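Local atomic coordinates of phosphotriesterase homology protein (Escherichia coli, PDB entry 1BF6), a protein that hydrolyses phosphorylated glyceryl acetates, and also aromatic acetates and propionates, as a zinc-dependent member of the phosphotriesterase family. Residues 92-105 against 135-149. Numbering follows the deposited sequence.
Sequences VATRSVQELAQEMV and LEEKVFIAAALAHNQ
Ala142 and Val97 interlock knobs-into-holes where two outer helices of the TIM barrel pack side by side, before and after strand 122-126 in sequence. The axes of helices 97-105 and 135-149 approach to 8.1 Å and cross at -49°; the CA atoms of Ala101 and Ala142 come to 4.6 Å, nearest of the CA pairs. Small residues at the crossing are consistent with this close approach: the methyl of Ala142 fills a hollow among Val97, Leu100, Ala101 and Met104, while Ala101 CB rests against Ala142 O and Leu145 CB. In return, Val97 is a knob among Lys138, Ile141, Ala142 and Leu145; its CG2, anti to the backbone N, dips to 3.6 Å from Lys138 O. Met104 fills the next pocket, bounded by Val139, Ala142, Ala143 and Ala146, and its chain bends at chi3, bringing CE down on Ala142 CB at 3.4 Å, tighter than a usual carbon contact. Met104 also reaches Ile122 on the barrel strand beneath. At the other end, the Val92 and Val139 side chains cross at about a right angle, Val92 CG1 3.8 Å from Val139 CG2.

Lys138 is the long knob, seated among Val92, Ala93, Val97 and Leu100. With CG anti to the backbone N (chi1 -176°), its extended chain crosses the Leu100 side chain at about a right angle, CG and CD against Leu100 CD1. Lys138 NZ donates to Val92 O at 2.9 Å, in the carbonyl plane, and to Arg95 O. With an alanine in place of Lys138, both carbonyls would probably lose their shared donor, and a gap would open beside Leu100. NZ meets Arg95 O almost straight on (C=O...N angle 173°), though the 2.5 Å separation is unusually short and its exact length doubtful.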
loop_
_atom_site.group_PDB
_atom_site.type_symbol
_atom_site.label_atom_id
_atom_site.label_comp_id
_atom_site.label_asym_id
_atom_site.label_seq_id
_atom_site.Cartn_x
_atom_site.Cartn_y
_atom_site.Cartn_z
ATOM N N VAL A 92 -9.061 -13.502 15.010
ATOM C CA VAL A 92 -8.528 -14.026 13.760
ATOM C C VAL A 92 -8.301 -15.537 13.939
ATOM O O VAL A 92 -8.498 -16.321 13.009
ATOM C CB VAL A 92 -7.221 -13.311 13.333
ATOM C CG1 VAL A 92 -6.587 -14.029 12.140
ATOM C CG2 VAL A 92 -7.530 -11.864 12.986
ATOM N N ALA A 93 -7.938 -15.951 15.151
ATOM C CA ALA A 93 -7.712 -17.369 15.422
ATOM C C ALA A 93 -9.015 -18.151 15.633
ATOM O O ALA A 93 -9.128 -19.290 15.191
ATOM C CB ALA A 93 -6.794 -17.546 16.634
ATOM N N THR A 94 -9.995 -17.521 16.282
ATOM C CA THR A 94 -11.264 -18.178 16.592
ATOM C C THR A 94 -12.314 -18.190 15.491
ATOM O O THR A 94 -13.187 -19.064 15.473
ATOM C CB THR A 94 -11.875 -17.642 17.892
ATOM O OG1 THR A 94 -12.188 -16.250 17.759
ATOM C CG2 THR A 94 -10.908 -17.860 19.051
ATOM N N ARG A 95 -12.259 -17.218 14.581
ATOM C CA ARG A 95 -13.202 -17.217 13.463
ATOM C C ARG A 95 -12.661 -18.173 12.396
ATOM O O ARG A 95 -11.472 -18.512 12.394
ATOM C CB ARG A 95 -13.380 -15.808 12.888
ATOM C CG ARG A 95 -14.190 -14.913 13.789
ATOM C CD ARG A 95 -14.332 -13.528 13.245
ATOM N NE ARG A 95 -14.904 -12.641 14.250
ATOM C CZ ARG A 95 -15.126 -11.343 14.072
ATOM N NH1 ARG A 95 -14.829 -10.763 12.914
ATOM N NH2 ARG A 95 -15.612 -10.615 15.067
ATOM N N SER A 96 -13.543 -18.679 11.542
ATOM C CA SER A 96 -13.114 -19.583 10.478
ATOM C C SER A 96 -12.658 -18.724 9.300
ATOM O O SER A 96 -13.059 -17.557 9.179
ATOM C CB SER A 96 -14.283 -20.452 10.016
ATOM O OG SER A 96 -15.237 -19.661 9.312
ATOM N N VAL A 97 -11.863 -19.320 8.418
ATOM C CA VAL A 97 -11.386 -18.620 7.229
ATOM C C VAL A 97 -12.571 -18.064 6.413
ATOM O O VAL A 97 -12.479 -16.980 5.844
ATOM C CB VAL A 97 -10.452 -19.536 6.381
ATOM C CG1 VAL A 97 -11.204 -20.756 5.860
ATOM C CG2 VAL A 97 -9.824 -18.759 5.233
ATOM N N GLN A 98 -13.705 -18.776 6.423
ATOM C CA GLN A 98 -14.910 -18.337 5.706
ATOM C C GLN A 98 -15.493 -17.063 6.321
ATOM O O GLN A 98 -15.973 -16.174 5.611
ATOM C CB GLN A 98 -15.998 -19.434 5.709
ATOM C CG GLN A 98 -15.719 -20.625 4.811
ATOM C CD GLN A 98 -14.817 -21.662 5.448
ATOM O OE1 GLN A 98 -14.563 -21.650 6.664
ATOM N NE2 GLN A 98 -14.325 -22.579 4.624
ATOM N N GLU A 99 -15.490 -16.985 7.647
ATOM C CA GLU A 99 -16.014 -15.798 8.314
ATOM C C GLU A 99 -15.107 -14.597 8.007
ATOM O O GLU A 99 -15.601 -13.493 7.748
ATOM C CB GLU A 99 -16.138 -16.034 9.823
ATOM C CG GLU A 99 -17.329 -16.926 10.216
ATOM C CD GLU A 99 -17.285 -17.384 11.665
ATOM O OE1 GLU A 99 -16.194 -17.722 12.154
ATOM O OE2 GLU A 99 -18.351 -17.419 12.313
ATOM N N LEU A 100 -13.792 -14.825 7.991
ATOM C CA LEU A 100 -12.839 -13.746 7.687
ATOM C C LEU A 100 -13.099 -13.230 6.255
ATOM O O LEU A 100 -13.218 -12.021 6.040
ATOM C CB LEU A 100 -11.390 -14.221 7.857
ATOM C CG LEU A 100 -10.963 -14.632 9.282
ATOM C CD1 LEU A 100 -9.513 -15.072 9.306
ATOM C CD2 LEU A 100 -11.213 -13.500 10.284
ATOM N N ALA A 101 -13.270 -14.156 5.304
ATOM C CA ALA A 101 -13.561 -13.798 3.908
ATOM C C ALA A 101 -14.883 -13.043 3.772
ATOM O O ALA A 101 -14.969 -12.065 3.035
ATOM C CB ALA A 101 -13.573 -15.035 3.026
ATOM N N GLN A 102 -15.917 -13.484 4.487
ATOM C CA GLN A 102 -17.218 -12.821 4.431
ATOM C C GLN A 102 -17.108 -11.369 4.884
ATOM O O GLN A 102 -17.764 -10.485 4.329
ATOM C CB GLN A 102 -18.235 -13.542 5.320
ATOM C CG GLN A 102 -18.668 -14.913 4.828
ATOM C CD GLN A 102 -19.546 -15.630 5.841
ATOM O OE1 GLN A 102 -19.532 -15.313 7.037
ATOM N NE2 GLN A 102 -20.338 -16.581 5.364
ATOM N N GLU A 103 -16.331 -11.139 5.941
ATOM C CA GLU A 103 -16.136 -9.795 6.468
ATOM C C GLU A 103 -15.519 -8.899 5.399
ATOM O O GLU A 103 -15.990 -7.788 5.175
ATOM C CB GLU A 103 -15.214 -9.829 7.692
ATOM C CG GLU A 103 -14.932 -8.437 8.299
ATOM C CD GLU A 103 -13.907 -8.474 9.433
ATOM O OE1 GLU A 103 -13.389 -9.563 9.741
ATOM O OE2 GLU A 103 -13.607 -7.400 9.998
ATOM N N MET A 104 -14.474 -9.393 4.739
ATOM C CA MET A 104 -13.799 -8.617 3.695
ATOM C C MET A 104 -14.750 -8.326 2.531
ATOM O O MET A 104 -14.833 -7.195 2.068
ATOM C CB MET A 104 -12.532 -9.332 3.230
ATOM C CG MET A 104 -11.432 -9.368 4.299
ATOM S SD MET A 104 -9.908 -10.109 3.739
ATOM C CE MET A 104 -9.832 -11.615 4.645
ATOM N N VAL A 105 -15.530 -9.330 2.119
ATOM C CA VAL A 105 -16.499 -9.147 1.035
ATOM C C VAL A 105 -17.547 -8.077 1.379
ATOM O O VAL A 105 -17.857 -7.233 0.540
ATOM C CB VAL A 105 -17.211 -10.502 0.654
ATOM C CG1 VAL A 105 -18.380 -10.237 -0.301
ATOM C CG2 VAL A 105 -16.213 -11.470 0.026
ATOM N N LEU A 135 -1.580 -18.054 11.336
ATOM C CA LEU A 135 -2.660 -17.072 11.279
ATOM C C LEU A 135 -2.566 -16.181 10.042
ATOM O O LEU A 135 -3.581 -15.764 9.488
ATOM C CB LEU A 135 -2.704 -16.216 12.545
ATOM C CG LEU A 135 -3.112 -16.949 13.828
ATOM C CD1 LEU A 135 -3.125 -15.957 14.987
ATOM C CD2 LEU A 135 -4.497 -17.563 13.656
ATOM N N GLU A 136 -1.344 -15.846 9.644
ATOM C CA GLU A 136 -1.144 -15.037 8.441
ATOM C C GLU A 136 -1.567 -15.854 7.210
ATOM O O GLU A 136 -2.217 -15.327 6.306
ATOM C CB GLU A 136 0.315 -14.603 8.340
ATOM C CG GLU A 136 0.628 -13.436 9.268
ATOM C CD GLU A 136 2.107 -13.236 9.517
ATOM O OE1 GLU A 136 2.941 -13.994 8.984
ATOM O OE2 GLU A 136 2.436 -12.300 10.268
ATOM N N GLU A 137 -1.219 -17.140 7.190
ATOM C CA GLU A 137 -1.605 -18.015 6.087
ATOM C C GLU A 137 -3.127 -18.010 5.940
ATOM O O GLU A 137 -3.653 -17.865 4.835
ATOM C CB GLU A 137 -1.120 -19.444 6.317
ATOM C CG GLU A 137 -1.613 -20.408 5.231
ATOM C CD GLU A 137 -1.165 -21.835 5.446
ATOM O OE1 GLU A 137 -1.090 -22.280 6.614
ATOM O OE2 GLU A 137 -0.907 -22.523 4.444
ATOM N N LYS A 138 -3.821 -18.137 7.069
ATOM C CA LYS A 138 -5.284 -18.147 7.112
ATOM C C LYS A 138 -5.841 -16.832 6.565
ATOM O O LYS A 138 -6.820 -16.823 5.811
ATOM C CB LYS A 138 -5.746 -18.346 8.553
ATOM C CG LYS A 138 -7.235 -18.481 8.768
ATOM C CD LYS A 138 -7.496 -18.494 10.275
ATOM C CE LYS A 138 -8.885 -18.945 10.633
ATOM N NZ LYS A 138 -8.996 -19.016 12.126
ATOM N N VAL A 139 -5.226 -15.713 6.955
ATOM C CA VAL A 139 -5.681 -14.417 6.452
ATOM C C VAL A 139 -5.468 -14.331 4.917
ATOM O O VAL A 139 -6.341 -13.859 4.199
ATOM C CB VAL A 139 -4.994 -13.238 7.205
ATOM C CG1 VAL A 139 -5.196 -11.912 6.442
ATOM C CG2 VAL A 139 -5.607 -13.098 8.613
ATOM N N PHE A 140 -4.326 -14.799 4.429
ATOM C CA PHE A 140 -4.062 -14.790 2.993
ATOM C C PHE A 140 -5.052 -15.692 2.228
ATOM O O PHE A 140 -5.470 -15.364 1.115
ATOM C CB PHE A 140 -2.619 -15.187 2.704
ATOM C CG PHE A 140 -1.675 -14.010 2.628
ATOM C CD1 PHE A 140 -1.317 -13.309 3.777
ATOM C CD2 PHE A 140 -1.183 -13.573 1.397
ATOM C CE1 PHE A 140 -0.484 -12.180 3.707
ATOM C CE2 PHE A 140 -0.347 -12.445 1.318
ATOM C CZ PHE A 140 0.001 -11.747 2.476
ATOM N N ILE A 141 -5.451 -16.814 2.828
ATOM C CA ILE A 141 -6.424 -17.694 2.166
ATOM C C ILE A 141 -7.786 -16.994 2.106
ATOM O O ILE A 141 -8.471 -17.031 1.078
ATOM C CB ILE A 141 -6.515 -19.077 2.854
ATOM C CG1 ILE A 141 -5.193 -19.808 2.658
ATOM C CG2 ILE A 141 -7.672 -19.901 2.252
ATOM C CD1 ILE A 141 -4.986 -21.003 3.549
ATOM N N ALA A 142 -8.153 -16.310 3.192
ATOM C CA ALA A 142 -9.401 -15.570 3.253
ATOM C C ALA A 142 -9.380 -14.463 2.198
ATOM O O ALA A 142 -10.389 -14.195 1.558
ATOM C CB ALA A 142 -9.595 -14.968 4.641
ATOM N N ALA A 143 -8.222 -13.824 2.034
ATOM C CA ALA A 143 -8.064 -12.747 1.054
ATOM C C ALA A 143 -8.311 -13.314 -0.351
ATOM O O ALA A 143 -9.052 -12.724 -1.136
ATOM C CB ALA A 143 -6.662 -12.133 1.159
ATOM N N ALA A 144 -7.740 -14.489 -0.614
ATOM C CA ALA A 144 -7.896 -15.183 -1.883
ATOM C C ALA A 144 -9.391 -15.417 -2.113
ATOM O O ALA A 144 -9.923 -15.040 -3.154
ATOM C CB ALA A 144 -7.140 -16.487 -1.854
ATOM N N LEU A 145 -10.085 -15.961 -1.110
ATOM C CA LEU A 145 -11.525 -16.216 -1.225
ATOM C C LEU A 145 -12.318 -14.950 -1.515
ATOM O O LEU A 145 -13.211 -14.957 -2.368
ATOM C CB LEU A 145 -12.067 -16.875 0.049
ATOM C CG LEU A 145 -11.432 -18.228 0.378
ATOM C CD1 LEU A 145 -12.067 -18.818 1.648
ATOM C CD2 LEU A 145 -11.587 -19.179 -0.819
ATOM N N ALA A 146 -12.003 -13.861 -0.810
ATOM C CA ALA A 146 -12.713 -12.595 -1.018
ATOM C C ALA A 146 -12.444 -12.028 -2.421
ATOM O O ALA A 146 -13.332 -11.447 -3.044
ATOM C CB ALA A 146 -12.319 -11.576 0.048
ATOM N N HIS A 147 -11.222 -12.220 -2.912
ATOM C CA HIS A 147 -10.844 -11.731 -4.232
ATOM C C HIS A 147 -11.532 -12.560 -5.312
ATOM O O HIS A 147 -11.957 -12.024 -6.332
ATOM C CB HIS A 147 -9.329 -11.807 -4.424
ATOM C CG HIS A 147 -8.911 -11.783 -5.862
ATOM N ND1 HIS A 147 -9.008 -10.653 -6.645
ATOM C CD2 HIS A 147 -8.479 -12.772 -6.680
ATOM C CE1 HIS A 147 -8.659 -10.948 -7.884
ATOM N NE2 HIS A 147 -8.334 -12.226 -7.932
ATOM N N ASN A 148 -11.595 -13.874 -5.103
ATOM C CA ASN A 148 -12.232 -14.762 -6.073
ATOM C C ASN A 148 -13.727 -14.470 -6.199
ATOM O O ASN A 148 -14.341 -14.759 -7.222
ATOM C CB ASN A 148 -11.972 -16.239 -5.718
ATOM C CG ASN A 148 -10.501 -16.641 -5.890
ATOM O OD1 ASN A 148 -9.743 -15.982 -6.599
ATOM N ND2 ASN A 148 -10.095 -17.708 -5.222
ATOM N N GLN A 149 -14.306 -13.821 -5.198
ATOM C CA GLN A 149 -15.724 -13.503 -5.249
ATOM C C GLN A 149 -15.999 -12.093 -5.768
ATOM O O GLN A 149 -16.959 -11.875 -6.516
ATOM C CB GLN A 149 -16.366 -13.661 -3.857
ATOM C CG GLN A 149 -16.456 -15.105 -3.363
ATOM C CD GLN A 149 -17.227 -16.019 -4.336
ATOM O OE1 GLN A 149 -18.323 -15.688 -4.781
ATOM N NE2 GLN A 149 -16.635 -17.153 -4.675
#